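Local coordinates for protein DELTA1-pyrroline-2-carboxylate reductase (Thermococcus litoralis DSM 5473, PDB 6T3E) that catalyses the NAD(P)H-dependent reduction of Delta1-pyrroline-2-carboxylate to L-proline, a reaction of L-hydroxyproline metabolism, at residues 247-261 and 275-289. Sequence-based numbering, arbitrary orientation.
Sequences WVGRDARELDSETVR and NESGDIIIPMKEGVI. With NAI (1,4-dihydronicotinamide adenine dinucleotide), chain F.
The carboxylate of D279 reaches the backbone of loop 253-255, where OD1 accepts two backbone N-H groups, from E254 N (3.0 Å) on the syn side, tilted 26° out of the carboxylate plane, and from L255 N (2.8 Å) nearly in line with the C-O bond. OD2 pairs with K319, which probably offsets the nearby carboxylate of E254, itself bonded to S244. Two more bonds reach the end of helix 270-276: W247 NE1 to E276 O (2.7 Å) and R250 NH1 to N275 O (2.7 Å). Each acceptor lies near the plane of its donor group, yet each donor stands above the carbonyl plane.

The R253 chain is extended from CG to NE, and I282 CG2 sits over the centre of one guanidinium face, 3.5 Å from R253 CZ. At the guanidinium edge NH1 gives S257 OG a nearly straight bond (173°); the R253-E286 ion pair is long. A leucine in place of R253 would probably leave S257 OG without this donor and E286 without its distant positive partner. Among apolar side chains, V260 CG1 touches both I280 CD1 and I289 CD1 (3.6 Å each), where helices 257-261 and 278-286 cross at -94°.

W247 also bonds the nicotinamide ribose through its backbone N and O and touches the bound proline, so this packing joins helices of the Rossmann-type nucleotide-binding domain to the active site of an ornithine cyclodeaminase/mu-crystallin family reductase.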
# COMPACT_ATOMS: atom_id res chain seq x y z
N TRP B 247 -9.10 8.75 15.57
CA TRP B 247 -9.78 8.14 14.45
C TRP B 247 -9.99 6.66 14.76
O TRP B 247 -9.03 5.97 15.09
CB TRP B 247 -8.97 8.30 13.16
CG TRP B 247 -9.61 7.62 12.00
CD1 TRP B 247 -10.54 8.15 11.15
CD2 TRP B 247 -9.41 6.27 11.59
NE1 TRP B 247 -10.92 7.22 10.21
CE2 TRP B 247 -10.24 6.05 10.46
CE3 TRP B 247 -8.61 5.22 12.05
CZ2 TRP B 247 -10.29 4.83 9.79
CZ3 TRP B 247 -8.66 4.02 11.40
CH2 TRP B 247 -9.50 3.82 10.28
N VAL B 248 -11.25 6.20 14.70
CA VAL B 248 -11.54 4.77 14.80
C VAL B 248 -12.57 4.40 13.73
O VAL B 248 -13.47 3.60 13.97
CB VAL B 248 -12.04 4.36 16.21
CG1 VAL B 248 -11.83 2.86 16.44
CG2 VAL B 248 -11.37 5.16 17.31
N GLY B 249 -12.43 4.97 12.54
CA GLY B 249 -13.33 4.69 11.44
C GLY B 249 -14.23 5.87 11.13
O GLY B 249 -14.18 6.93 11.76
N ARG B 250 -15.05 5.67 10.10
CA ARG B 250 -15.99 6.71 9.70
C ARG B 250 -17.24 6.74 10.58
O ARG B 250 -18.03 7.68 10.45
CB ARG B 250 -16.41 6.50 8.26
CG ARG B 250 -15.30 6.11 7.32
CD ARG B 250 -15.88 5.61 6.01
NE ARG B 250 -17.24 6.12 5.77
CZ ARG B 250 -17.55 7.20 5.04
NH1 ARG B 250 -16.59 7.91 4.44
NH2 ARG B 250 -18.83 7.56 4.90
N ASP B 251 -17.46 5.76 11.45
CA ASP B 251 -18.61 5.79 12.34
C ASP B 251 -18.30 6.39 13.69
O ASP B 251 -19.22 6.55 14.50
CB ASP B 251 -19.17 4.39 12.58
CG ASP B 251 -19.53 3.68 11.31
OD1 ASP B 251 -19.42 2.44 11.29
OD2 ASP B 251 -19.90 4.37 10.33
N ALA B 252 -17.04 6.68 13.98
CA ALA B 252 -16.61 7.08 15.31
C ALA B 252 -16.20 8.55 15.33
O ALA B 252 -15.73 9.10 14.33
CB ALA B 252 -15.46 6.21 15.79
N ARG B 253 -16.34 9.16 16.50
CA ARG B 253 -15.94 10.54 16.71
C ARG B 253 -15.73 10.77 18.19
O ARG B 253 -16.29 10.07 19.03
CB ARG B 253 -16.97 11.52 16.16
CG ARG B 253 -18.33 11.37 16.76
CD ARG B 253 -19.20 12.53 16.35
NE ARG B 253 -20.55 12.36 16.84
CZ ARG B 253 -21.51 13.27 16.69
NH1 ARG B 253 -21.24 14.41 16.06
NH2 ARG B 253 -22.72 13.04 17.17
N GLU B 254 -14.89 11.77 18.50
CA GLU B 254 -14.59 12.20 19.86
C GLU B 254 -15.07 13.62 20.14
O GLU B 254 -14.99 14.08 21.28
CB GLU B 254 -13.08 12.08 20.16
CG GLU B 254 -12.15 12.99 19.30
CD GLU B 254 -10.65 12.54 19.25
OE1 GLU B 254 -10.15 11.89 20.20
OE2 GLU B 254 -9.97 12.84 18.25
N LEU B 255 -15.57 14.33 19.13
CA LEU B 255 -16.11 15.68 19.27
C LEU B 255 -17.58 15.65 18.93
O LEU B 255 -17.97 15.11 17.89
CB LEU B 255 -15.37 16.66 18.37
CG LEU B 255 -13.90 16.34 18.15
CD1 LEU B 255 -13.31 17.21 17.03
CD2 LEU B 255 -13.15 16.55 19.45
N ASP B 256 -18.41 16.27 19.76
CA ASP B 256 -19.82 16.35 19.42
C ASP B 256 -20.03 17.33 18.26
O ASP B 256 -19.13 18.06 17.85
CB ASP B 256 -20.66 16.73 20.64
CG ASP B 256 -20.45 18.16 21.10
OD1 ASP B 256 -19.42 18.77 20.74
OD2 ASP B 256 -21.31 18.67 21.85
N SER B 257 -21.24 17.30 17.70
CA SER B 257 -21.53 18.14 16.55
C SER B 257 -21.38 19.62 16.88
O SER B 257 -21.00 20.42 16.01
CB SER B 257 -22.93 17.83 16.03
OG SER B 257 -23.06 16.46 15.72
N GLU B 258 -21.64 20.00 18.13
CA GLU B 258 -21.52 21.40 18.51
C GLU B 258 -20.08 21.89 18.40
O GLU B 258 -19.84 23.03 17.98
CB GLU B 258 -22.05 21.61 19.93
CG GLU B 258 -21.88 23.02 20.48
CD GLU B 258 -22.66 24.04 19.68
OE1 GLU B 258 -23.57 23.65 18.94
OE2 GLU B 258 -22.36 25.25 19.81
N THR B 259 -19.11 21.05 18.78
CA THR B 259 -17.71 21.44 18.70
C THR B 259 -17.29 21.76 17.27
O THR B 259 -16.64 22.79 17.03
CB THR B 259 -16.84 20.32 19.28
OG1 THR B 259 -17.16 20.11 20.66
CG2 THR B 259 -15.36 20.66 19.14
N VAL B 260 -17.68 20.92 16.31
CA VAL B 260 -17.28 21.14 14.92
C VAL B 260 -17.96 22.39 14.37
O VAL B 260 -17.30 23.26 13.79
CB VAL B 260 -17.58 19.90 14.07
CG1 VAL B 260 -17.01 20.06 12.68
CG2 VAL B 260 -17.02 18.65 14.73
N ARG B 261 -19.28 22.50 14.54
CA ARG B 261 -20.00 23.64 13.99
C ARG B 261 -19.49 24.95 14.57
O ARG B 261 -19.38 25.95 13.85
CB ARG B 261 -21.50 23.52 14.25
CG ARG B 261 -22.34 24.50 13.43
CD ARG B 261 -23.55 25.02 14.20
NE ARG B 261 -23.28 26.23 14.97
CZ ARG B 261 -23.20 26.28 16.29
NH1 ARG B 261 -23.37 25.17 17.00
NH2 ARG B 261 -22.94 27.42 16.92
N ASN B 275 -13.56 11.56 3.81
CA ASN B 275 -13.76 10.15 3.55
C ASN B 275 -13.56 9.26 4.77
O ASN B 275 -13.96 8.09 4.73
CB ASN B 275 -12.81 9.67 2.44
CG ASN B 275 -13.31 10.00 1.05
OD1 ASN B 275 -14.06 9.23 0.44
ND2 ASN B 275 -12.89 11.15 0.53
N GLU B 276 -12.89 9.75 5.82
CA GLU B 276 -12.47 8.85 6.89
C GLU B 276 -12.91 9.28 8.28
O GLU B 276 -13.07 8.44 9.16
CB GLU B 276 -10.94 8.69 6.89
CG GLU B 276 -10.32 8.24 5.56
CD GLU B 276 -8.80 8.47 5.51
OE1 GLU B 276 -8.30 9.29 6.32
OE2 GLU B 276 -8.11 7.85 4.67
N SER B 277 -13.14 10.58 8.49
CA SER B 277 -13.31 11.12 9.84
C SER B 277 -14.79 11.23 10.20
O SER B 277 -15.49 12.11 9.68
CB SER B 277 -12.64 12.48 9.98
OG SER B 277 -12.84 12.96 11.30
N GLY B 278 -15.24 10.40 11.13
CA GLY B 278 -16.58 10.54 11.64
C GLY B 278 -16.81 11.84 12.38
O GLY B 278 -17.95 12.32 12.43
N ASP B 279 -15.74 12.44 12.92
CA ASP B 279 -15.85 13.74 13.58
C ASP B 279 -16.44 14.79 12.65
O ASP B 279 -17.03 15.77 13.11
CB ASP B 279 -14.47 14.18 14.09
CG ASP B 279 -14.13 13.60 15.46
OD1 ASP B 279 -14.89 13.90 16.42
OD2 ASP B 279 -13.12 12.86 15.59
N ILE B 280 -16.27 14.62 11.34
CA ILE B 280 -16.79 15.55 10.36
C ILE B 280 -17.96 14.95 9.58
O ILE B 280 -18.96 15.63 9.34
CB ILE B 280 -15.66 16.00 9.40
CG1 ILE B 280 -14.46 16.51 10.21
CG2 ILE B 280 -16.14 17.06 8.43
CD1 ILE B 280 -14.77 17.66 11.15
N ILE B 281 -17.89 13.66 9.22
CA ILE B 281 -18.91 13.04 8.39
C ILE B 281 -20.26 13.02 9.11
O ILE B 281 -21.31 13.29 8.51
CB ILE B 281 -18.48 11.63 7.97
CG1 ILE B 281 -17.26 11.68 7.06
CG2 ILE B 281 -19.61 10.91 7.26
CD1 ILE B 281 -16.49 10.37 7.02
N ILE B 282 -20.25 12.69 10.40
CA ILE B 282 -21.50 12.57 11.15
C ILE B 282 -22.19 13.93 11.26
O ILE B 282 -23.39 14.02 10.97
CB ILE B 282 -21.25 11.95 12.54
CG1 ILE B 282 -20.95 10.45 12.42
CG2 ILE B 282 -22.45 12.17 13.45
CD1 ILE B 282 -20.41 9.82 13.68
N PRO B 283 -21.51 15.02 11.66
CA PRO B 283 -22.21 16.31 11.72
C PRO B 283 -22.75 16.77 10.38
O PRO B 283 -23.78 17.45 10.32
CB PRO B 283 -21.15 17.28 12.26
CG PRO B 283 -20.18 16.42 12.98
CD PRO B 283 -20.13 15.15 12.17
N MET B 284 -22.09 16.40 9.28
CA MET B 284 -22.61 16.77 7.97
C MET B 284 -23.81 15.91 7.58
O MET B 284 -24.72 16.40 6.90
CB MET B 284 -21.52 16.67 6.92
CG MET B 284 -20.61 17.87 6.93
SD MET B 284 -19.01 17.48 6.21
CE MET B 284 -19.47 16.45 4.83
N LYS B 285 -23.83 14.65 8.01
CA LYS B 285 -25.02 13.83 7.80
C LYS B 285 -26.21 14.38 8.57
O LYS B 285 -27.35 14.31 8.09
CB LYS B 285 -24.74 12.38 8.21
CG LYS B 285 -24.12 11.52 7.12
CD LYS B 285 -23.82 10.13 7.65
CE LYS B 285 -23.41 9.18 6.54
NZ LYS B 285 -23.20 7.78 7.03
N GLU B 286 -25.98 14.91 9.77
CA GLU B 286 -27.05 15.51 10.56
C GLU B 286 -27.62 16.76 9.88
O GLU B 286 -28.79 17.09 10.07
CB GLU B 286 -26.54 15.88 11.96
CG GLU B 286 -26.11 14.71 12.83
CD GLU B 286 -25.59 15.17 14.20
OE1 GLU B 286 -25.80 14.45 15.21
OE2 GLU B 286 -24.95 16.24 14.27
N GLY B 287 -26.80 17.45 9.08
CA GLY B 287 -27.16 18.73 8.51
C GLY B 287 -26.68 19.95 9.29
O GLY B 287 -27.04 21.08 8.92
N VAL B 288 -25.93 19.75 10.37
CA VAL B 288 -25.41 20.86 11.16
C VAL B 288 -24.36 21.64 10.38
O VAL B 288 -24.22 22.86 10.54
CB VAL B 288 -24.85 20.36 12.50
CG1 VAL B 288 -24.30 21.51 13.32
CG2 VAL B 288 -25.92 19.64 13.29
N ILE B 289 -23.57 20.95 9.56
CA ILE B 289 -22.56 21.59 8.74
C ILE B 289 -22.58 20.95 7.37
O ILE B 289 -23.18 19.89 7.16
CB ILE B 289 -21.16 21.49 9.38
CG1 ILE B 289 -20.86 20.05 9.79
CG2 ILE B 289 -21.06 22.41 10.59
CD1 ILE B 289 -19.36 19.75 9.91
PA NAI F . -3.53 4.78 22.69
O1A NAI F . -4.41 3.57 22.89
O2A NAI F . -2.10 4.44 23.07
O5B NAI F . -4.08 6.10 23.51
C5B NAI F . -5.48 6.31 23.41
C4B NAI F . -5.98 7.01 24.75
O4B NAI F . -7.21 7.39 24.62
C3B NAI F . -5.97 5.98 25.90
O3B NAI F . -5.16 6.44 26.89
C2B NAI F . -7.44 5.88 26.33
O2B NAI F . -7.56 5.55 27.80
C1B NAI F . -7.90 7.07 26.06
N9A NAI F . -9.33 7.09 25.93
C8A NAI F . -10.01 6.24 25.16
N7A NAI F . -11.30 6.54 25.27
C5A NAI F . -11.42 7.58 26.12
C6A NAI F . -12.53 8.26 26.56
N6A NAI F . -13.95 8.10 26.29
N1A NAI F . -12.40 9.27 27.41
C2A NAI F . -11.16 9.64 27.82
N3A NAI F . -10.06 8.97 27.38
C4A NAI F . -10.21 7.93 26.52
O3 NAI F . -3.64 5.15 21.07
PN NAI F . -2.87 6.46 20.38
O1N NAI F . -1.68 5.88 19.66
O2N NAI F . -2.50 7.48 21.42
O5D NAI F . -3.89 7.15 19.31
C5D NAI F . -4.77 8.09 19.80
C4D NAI F . -5.78 8.44 18.67
O4D NAI F . -5.19 9.07 17.67
C3D NAI F . -6.35 7.14 18.07
O3D NAI F . -7.70 7.32 17.82
C2D NAI F . -5.62 6.99 16.72
O2D NAI F . -6.49 6.13 15.80
C1D NAI F . -5.49 8.23 16.33
N1N NAI F . -4.34 8.37 15.42
C2N NAI F . -4.42 9.22 14.25
C3N NAI F . -3.11 9.74 13.59
C7N NAI F . -3.23 11.09 12.84
O7N NAI F . -4.26 11.65 12.88
N7N NAI F . -2.07 11.65 12.10
C4N NAI F . -1.76 9.35 14.15
C5N NAI F . -1.79 8.07 15.00
C6N NAI F . -3.11 7.65 15.68